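Local coordinates for heme-binding protein A (Haemophilus parasuis 29755, PDB 3TPA) that probably binds glutathione as the solute-binding component of a bacterial uptake system, at residues A[396-399]-A[400-403]; A[429-432]-A[433-437]; A[368-371]-A[372-375]. The protein carries 1 engineered substitution. All blocks are in the same frame, centred on the assembly; numbering follows the deposited sequence.

Interaction 1 (A[396-399]-A[400-403]); sequences FNKR and TREG
Arg401 N reaches back to Asn397 O at 3.1 Å and Glu402 N to Lys398 O, the i to i+4 bonds of the last turn of helix 393-401. The helix ends in a Schellman motif: Gly403 takes a positive phi of 85° and its N bonds to Thr400 O. Phe396 O has two donors from one residue, a weak bond from Thr400 N and a short one, 2.7 Å, from Thr400 OG1. The hydroxyl can do this because it stands beside its own backbone N (chi1 -72°), which swings it back over the preceding turn. The same OG1 also bonds Tyr410 on strand 407-413, so the threonine ties the buried side of the helix to the sheet. In the conformer described, one of two, the Arg401 chain bends at chi3 and lays its guanidinium against the preceding turn: Asn397 O lies 3.5 Å from the plane over its centre, and Lys398 N is on the same face nearer the rim. Asn397 CB meets Arg401 NH1. Lys398 and Glu402 approach through carbon rather than charge. Lys398 NZ stays 4.3 Å from Glu402 OE2, too far for a salt bridge, whereas Lys398 CE comes within 3.3 Å of that oxygen.

Interaction 2 (A[429-432]-A[433-437]); sequences QANI and PGTNY
A cis-proline turn of the type VI kind, spanning Asn431 to Gly434 in the loop between helices 420-427 and 443-453, brings Asn431 and Ile432 against Thr435 and Asn436. The peptide between Ile432 and Pro433 is cis, which leaves their CA atoms only 3.0 Å apart and turns the chain back on itself. One direct hydrogen bond closes the turn, from Asn436 N to Asn431 O at 3.1 Å, with an N-H...O angle of 158°. Asn436 is itself the centre of an inverse gamma turn.

Two side-chain pairs flank this bond. Asn431 and Thr435 meet through Asn431 CB and Thr435 OG1, 3.4 Å apart, and water completes the join. One water donates to Asn431 OD1 at 3.0 Å and accepts from Thr435 N; a second donates to Thr435 OG1 at 2.7 Å and, weakly, to the same OD1. Thr435 OG1 sits between its backbone N and carbonyl carbon (chi1 48°), a rotation that faces it to the asparagine. In the other pair, the Ile432 branch formed by CG1 and CD1 packs on the Asn436 amide, each of the two carbons lying 3.7 Å from ND2. Gly434, at phi 162°, carries the chain from the proline into the return leg.

The polar ends tie the loop to its surroundings. Asn431 ND2 bonds Phe424 O and Thr435 OG1 bonds Pro425 O, both on helix 420-427, while Asn436 ND2 bridges Ser428 O, just beyond that helix, and Trp440 O, just before helix 443-453. Further along the loop, Tyr437 packs on helix 393-401 and meets Tyr410 of strand 407-413 edge-to-face.

Interaction 3 (A[368-371]-A[372-375]); sequences PRRT and AEII
The Glu373 carboxylate lies between the chains of Arg369 and Arg370, and neither guanidinium stacks on it: the planes are turned 67° from Arg369, in the conformer described, one of two, and 49° from Arg370. Its two oxygens meet carbon instead. Glu373 OE2 is 3.8 Å from Arg369 CG in that conformer, and OE1 is 3.7 Å from Arg370 CD. The nearest charged approach, Arg370 NE to Glu373 OE1, is 4.5 Å, too long for an ion pair, so any attraction is probably weak. The same Arg369 conformer sends NH1 to Thr390 OG1. Arg370 NE lies 4.1 Å from Ile374 CG1, the chain being carried there by a bend at chi2 (74°).

These residues form the opening turns of helix 368-381, the helical crossover of a beta-alpha-beta unit joining strands 351-356 and 384-389. Four successive i to i+4 bonds, from Ala372 N to Pro368 O at 2.8 Å through Ile375 N to Thr371 O at 3.2 Å, set the backbone. On the buried side, Thr371 and Ile375 run side by side, with CG2 of the threonine touching CD1 of the isoleucine at 3.6 Å. With CG2 anti to the backbone N, the Thr371 methyl is directed at Ile375, leaving OG1 to bond Asn367 O and Asn365 ND2. Val305 and Ile301 of helix 298-306 pack on Thr371 and Ile375 respectively, and Leu388 of strand 384-389 touches Ala372.

Interactions 1 and 2 form one packed unit, with centres 11 Å apart. Thr400 CG2 lies 3.5 Å from Tyr437 CG, and Arg401 O is 3.4 Å from Pro433 CB, so the end of helix 393-401 rests directly on the 433-437 loop. Arg439, two residues after Tyr437, bonds Arg401 O and also touches Ile432 and Pro433. Interaction 3 stands apart, its centre about 19 Å from that of interaction 1 and about 25 Å from that of interaction 2. Strand 407-413 still links all three: its Tyr410 contacts Phe396, Thr400 and Tyr437, while its Thr409 meets Pro368 and Thr371. None of the three contacts includes a ligand.

Interaction 1 (A[396-399]-A[400-403])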
# COMPACT_ATOMS: atom_id res chain seq x y z
N PHE A 396 13.44 -15.07 -11.15
CA PHE A 396 13.36 -15.09 -9.69
C PHE A 396 11.91 -15.26 -9.27
O PHE A 396 11.57 -16.13 -8.48
CB PHE A 396 13.94 -13.77 -9.16
CG PHE A 396 13.77 -13.57 -7.67
CD1 PHE A 396 14.62 -14.18 -6.76
CD2 PHE A 396 12.77 -12.72 -7.18
CE1 PHE A 396 14.46 -13.97 -5.39
CE2 PHE A 396 12.61 -12.50 -5.82
CZ PHE A 396 13.46 -13.12 -4.93
N ASN A 397 11.05 -14.42 -9.83
CA ASN A 397 9.63 -14.47 -9.51
C ASN A 397 8.90 -15.70 -10.04
O ASN A 397 8.10 -16.28 -9.32
CB ASN A 397 8.92 -13.21 -10.00
CG ASN A 397 9.22 -12.03 -9.12
OD1 ASN A 397 9.28 -12.16 -7.90
ND2 ASN A 397 9.41 -10.86 -9.72
N LYS A 398 9.15 -16.08 -11.28
CA LYS A 398 8.40 -17.19 -11.87
C LYS A 398 8.79 -18.52 -11.24
O LYS A 398 7.95 -19.35 -10.94
CB LYS A 398 8.56 -17.24 -13.39
CG LYS A 398 7.67 -18.26 -14.06
CD LYS A 398 7.88 -18.27 -15.56
CE LYS A 398 6.92 -19.25 -16.23
NZ LYS A 398 7.25 -19.46 -17.67
N ARG A 399 10.08 -18.72 -11.02
CA ARG A 399 10.50 -20.00 -10.44
C ARG A 399 10.26 -20.08 -8.94
O ARG A 399 10.30 -21.15 -8.36
CB ARG A 399 11.97 -20.29 -10.76
CG ARG A 399 12.25 -20.37 -12.23
CD ARG A 399 13.71 -20.60 -12.48
NE ARG A 399 14.04 -20.34 -13.87
CZ ARG A 399 15.24 -20.57 -14.39
NH1 ARG A 399 16.21 -21.06 -13.64
NH2 ARG A 399 15.45 -20.31 -15.67
N THR A 400 10.04 -18.93 -8.31
CA THR A 400 9.64 -18.94 -6.92
C THR A 400 8.18 -19.38 -6.84
O THR A 400 7.85 -20.30 -6.08
CB THR A 400 9.84 -17.57 -6.25
OG1 THR A 400 11.24 -17.32 -6.07
CG2 THR A 400 9.17 -17.54 -4.88
N ARG A 401 7.31 -18.73 -7.62
CA ARG A 401 5.90 -19.10 -7.66
C ARG A 401 5.73 -20.59 -7.97
O ARG A 401 4.86 -21.25 -7.40
CB ARG A 401 5.15 -18.24 -8.69
CG ARG A 401 5.14 -16.75 -8.34
CD ARG A 401 4.26 -15.93 -9.28
NE ARG A 401 4.83 -15.77 -10.61
CZ ARG A 401 5.40 -14.65 -11.06
NH1 ARG A 401 5.47 -13.58 -10.29
NH2 ARG A 401 5.89 -14.60 -12.29
N GLU A 402 6.57 -21.12 -8.84
CA GLU A 402 6.48 -22.53 -9.23
C GLU A 402 7.10 -23.51 -8.24
O GLU A 402 7.01 -24.71 -8.43
CB GLU A 402 7.08 -22.73 -10.62
CG GLU A 402 6.27 -22.06 -11.71
CD GLU A 402 7.00 -22.02 -13.02
OE1 GLU A 402 8.19 -22.40 -13.03
OE2 GLU A 402 6.40 -21.60 -14.02
N GLY A 403 7.74 -23.00 -7.19
CA GLY A 403 8.27 -23.89 -6.16
C GLY A 403 9.65 -24.47 -6.40
O GLY A 403 10.02 -25.48 -5.80

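Interaction 2 (A[429-432]-A[433-437])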
# COMPACT_ATOMS: atom_id res chain seq x y z
N GLN A 429 -4.30 -21.33 0.49
CA GLN A 429 -4.12 -22.42 -0.46
C GLN A 429 -4.40 -21.93 -1.87
O GLN A 429 -3.79 -22.39 -2.83
CB GLN A 429 -5.04 -23.59 -0.13
CG GLN A 429 -4.69 -24.85 -0.90
CD GLN A 429 -5.14 -26.11 -0.19
OE1 GLN A 429 -4.37 -27.06 -0.04
NE2 GLN A 429 -6.39 -26.13 0.25
N ALA A 430 -5.32 -20.99 -2.00
CA ALA A 430 -5.76 -20.57 -3.32
C ALA A 430 -4.67 -19.82 -4.09
O ALA A 430 -4.77 -19.66 -5.31
CB ALA A 430 -7.04 -19.73 -3.22
N ASN A 431 -3.64 -19.37 -3.37
CA ASN A 431 -2.56 -18.63 -3.98
C ASN A 431 -1.32 -19.49 -4.23
O ASN A 431 -0.20 -19.00 -4.26
CB ASN A 431 -2.26 -17.37 -3.16
CG ASN A 431 -3.37 -16.35 -3.27
OD1 ASN A 431 -3.85 -16.08 -4.36
ND2 ASN A 431 -3.81 -15.80 -2.14
N ILE A 432 -1.54 -20.80 -4.40
CA ILE A 432 -0.48 -21.70 -4.86
C ILE A 432 -0.91 -22.37 -6.17
O ILE A 432 -1.98 -22.95 -6.23
CB ILE A 432 -0.22 -22.85 -3.86
CG1 ILE A 432 -0.03 -22.34 -2.43
CG2 ILE A 432 0.99 -23.66 -4.30
CD1 ILE A 432 -0.09 -23.47 -1.40
N PRO A 433 -0.08 -22.27 -7.22
CA PRO A 433 1.14 -21.47 -7.32
C PRO A 433 0.76 -20.00 -7.42
O PRO A 433 -0.22 -19.69 -8.10
CB PRO A 433 1.78 -21.94 -8.63
CG PRO A 433 1.01 -23.19 -9.04
CD PRO A 433 -0.36 -23.01 -8.46
N GLY A 434 1.50 -19.12 -6.76
CA GLY A 434 1.14 -17.71 -6.76
C GLY A 434 1.81 -16.94 -5.63
O GLY A 434 2.99 -17.14 -5.34
N THR A 435 1.05 -16.08 -4.98
CA THR A 435 1.67 -15.19 -4.00
C THR A 435 2.04 -15.90 -2.70
O THR A 435 2.74 -15.35 -1.87
CB THR A 435 0.77 -13.99 -3.71
OG1 THR A 435 -0.57 -14.45 -3.45
CG2 THR A 435 0.75 -13.04 -4.92
N ASN A 436 1.58 -17.14 -2.54
CA ASN A 436 1.90 -17.94 -1.36
C ASN A 436 3.14 -18.72 -1.75
O ASN A 436 3.06 -19.86 -2.21
CB ASN A 436 0.71 -18.84 -0.96
CG ASN A 436 1.03 -19.79 0.20
OD1 ASN A 436 2.18 -19.97 0.58
ND2 ASN A 436 -0.02 -20.43 0.76
N TYR A 437 4.29 -18.06 -1.60
CA TYR A 437 5.57 -18.60 -2.03
C TYR A 437 5.94 -19.84 -1.23
O TYR A 437 6.41 -20.83 -1.80
CB TYR A 437 6.66 -17.56 -1.85
CG TYR A 437 6.59 -16.38 -2.80
CD1 TYR A 437 5.74 -16.39 -3.88
CD2 TYR A 437 7.42 -15.28 -2.62
CE1 TYR A 437 5.69 -15.32 -4.76
CE2 TYR A 437 7.38 -14.21 -3.49
CZ TYR A 437 6.52 -14.24 -4.56
OH TYR A 437 6.49 -13.17 -5.42
O HOH W 1 -2.63 -12.90 -4.20
O HOH W 2 -1.73 -15.84 -6.40

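Interaction 3 (A[368-371]-A[372-375])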
# COMPACT_ATOMS: atom_id res chain seq x y z
N PRO A 368 18.62 -6.91 -0.20
CA PRO A 368 18.41 -8.35 -0.09
C PRO A 368 19.73 -9.11 -0.08
O PRO A 368 19.84 -10.12 0.61
CB PRO A 368 17.62 -8.69 -1.37
CG PRO A 368 17.04 -7.40 -1.82
CD PRO A 368 17.98 -6.34 -1.40
N ARG A 369 20.73 -8.63 -0.82
CA ARG A 369 22.02 -9.31 -0.90
C ARG A 369 22.67 -9.40 0.47
O ARG A 369 23.15 -10.45 0.88
CB ARG A 369 22.95 -8.59 -1.90
CG ARG A 369 24.38 -9.14 -1.97
CD ARG A 369 24.46 -10.52 -2.60
NE ARG A 369 23.79 -10.59 -3.90
CZ ARG A 369 23.86 -11.64 -4.71
NH1 ARG A 369 23.21 -11.64 -5.86
NH2 ARG A 369 24.59 -12.69 -4.36
N ARG A 370 22.69 -8.28 1.19
CA ARG A 370 23.29 -8.28 2.53
C ARG A 370 22.45 -9.07 3.52
O ARG A 370 23.00 -9.74 4.39
CB ARG A 370 23.52 -6.86 3.05
CG ARG A 370 24.14 -6.84 4.45
CD ARG A 370 25.62 -7.24 4.41
NE ARG A 370 26.27 -7.14 5.71
CZ ARG A 370 26.61 -5.99 6.30
NH1 ARG A 370 26.36 -4.83 5.71
NH2 ARG A 370 27.21 -6.01 7.48
N THR A 371 21.13 -8.99 3.40
CA THR A 371 20.23 -9.84 4.17
C THR A 371 20.66 -11.29 3.97
O THR A 371 20.93 -12.02 4.93
CB THR A 371 18.77 -9.68 3.69
OG1 THR A 371 18.36 -8.31 3.77
CG2 THR A 371 17.82 -10.54 4.53
N ALA A 372 20.75 -11.72 2.72
CA ALA A 372 21.12 -13.10 2.43
C ALA A 372 22.47 -13.50 3.03
O ALA A 372 22.64 -14.62 3.52
CB ALA A 372 21.11 -13.35 0.91
N GLU A 373 23.45 -12.59 2.97
CA GLU A 373 24.80 -12.90 3.44
C GLU A 373 24.83 -13.13 4.95
O GLU A 373 25.50 -14.04 5.44
CB GLU A 373 25.77 -11.77 3.07
CG GLU A 373 26.19 -11.79 1.62
CD GLU A 373 26.93 -10.54 1.20
OE1 GLU A 373 27.09 -9.62 2.03
OE2 GLU A 373 27.35 -10.47 0.02
N ILE A 374 24.11 -12.29 5.68
CA ILE A 374 24.08 -12.39 7.15
C ILE A 374 23.48 -13.72 7.55
O ILE A 374 24.00 -14.46 8.40
CB ILE A 374 23.26 -11.24 7.76
CG1 ILE A 374 24.02 -9.92 7.65
CG2 ILE A 374 22.91 -11.53 9.23
CD1 ILE A 374 23.17 -8.72 7.86
N ILE A 375 22.36 -14.05 6.92
CA ILE A 375 21.68 -15.31 7.19
C ILE A 375 22.56 -16.50 6.82
O ILE A 375 22.69 -17.43 7.60
CB ILE A 375 20.33 -15.36 6.47
CG1 ILE A 375 19.31 -14.55 7.25
CG2 ILE A 375 19.85 -16.78 6.35
CD1 ILE A 375 18.55 -13.58 6.39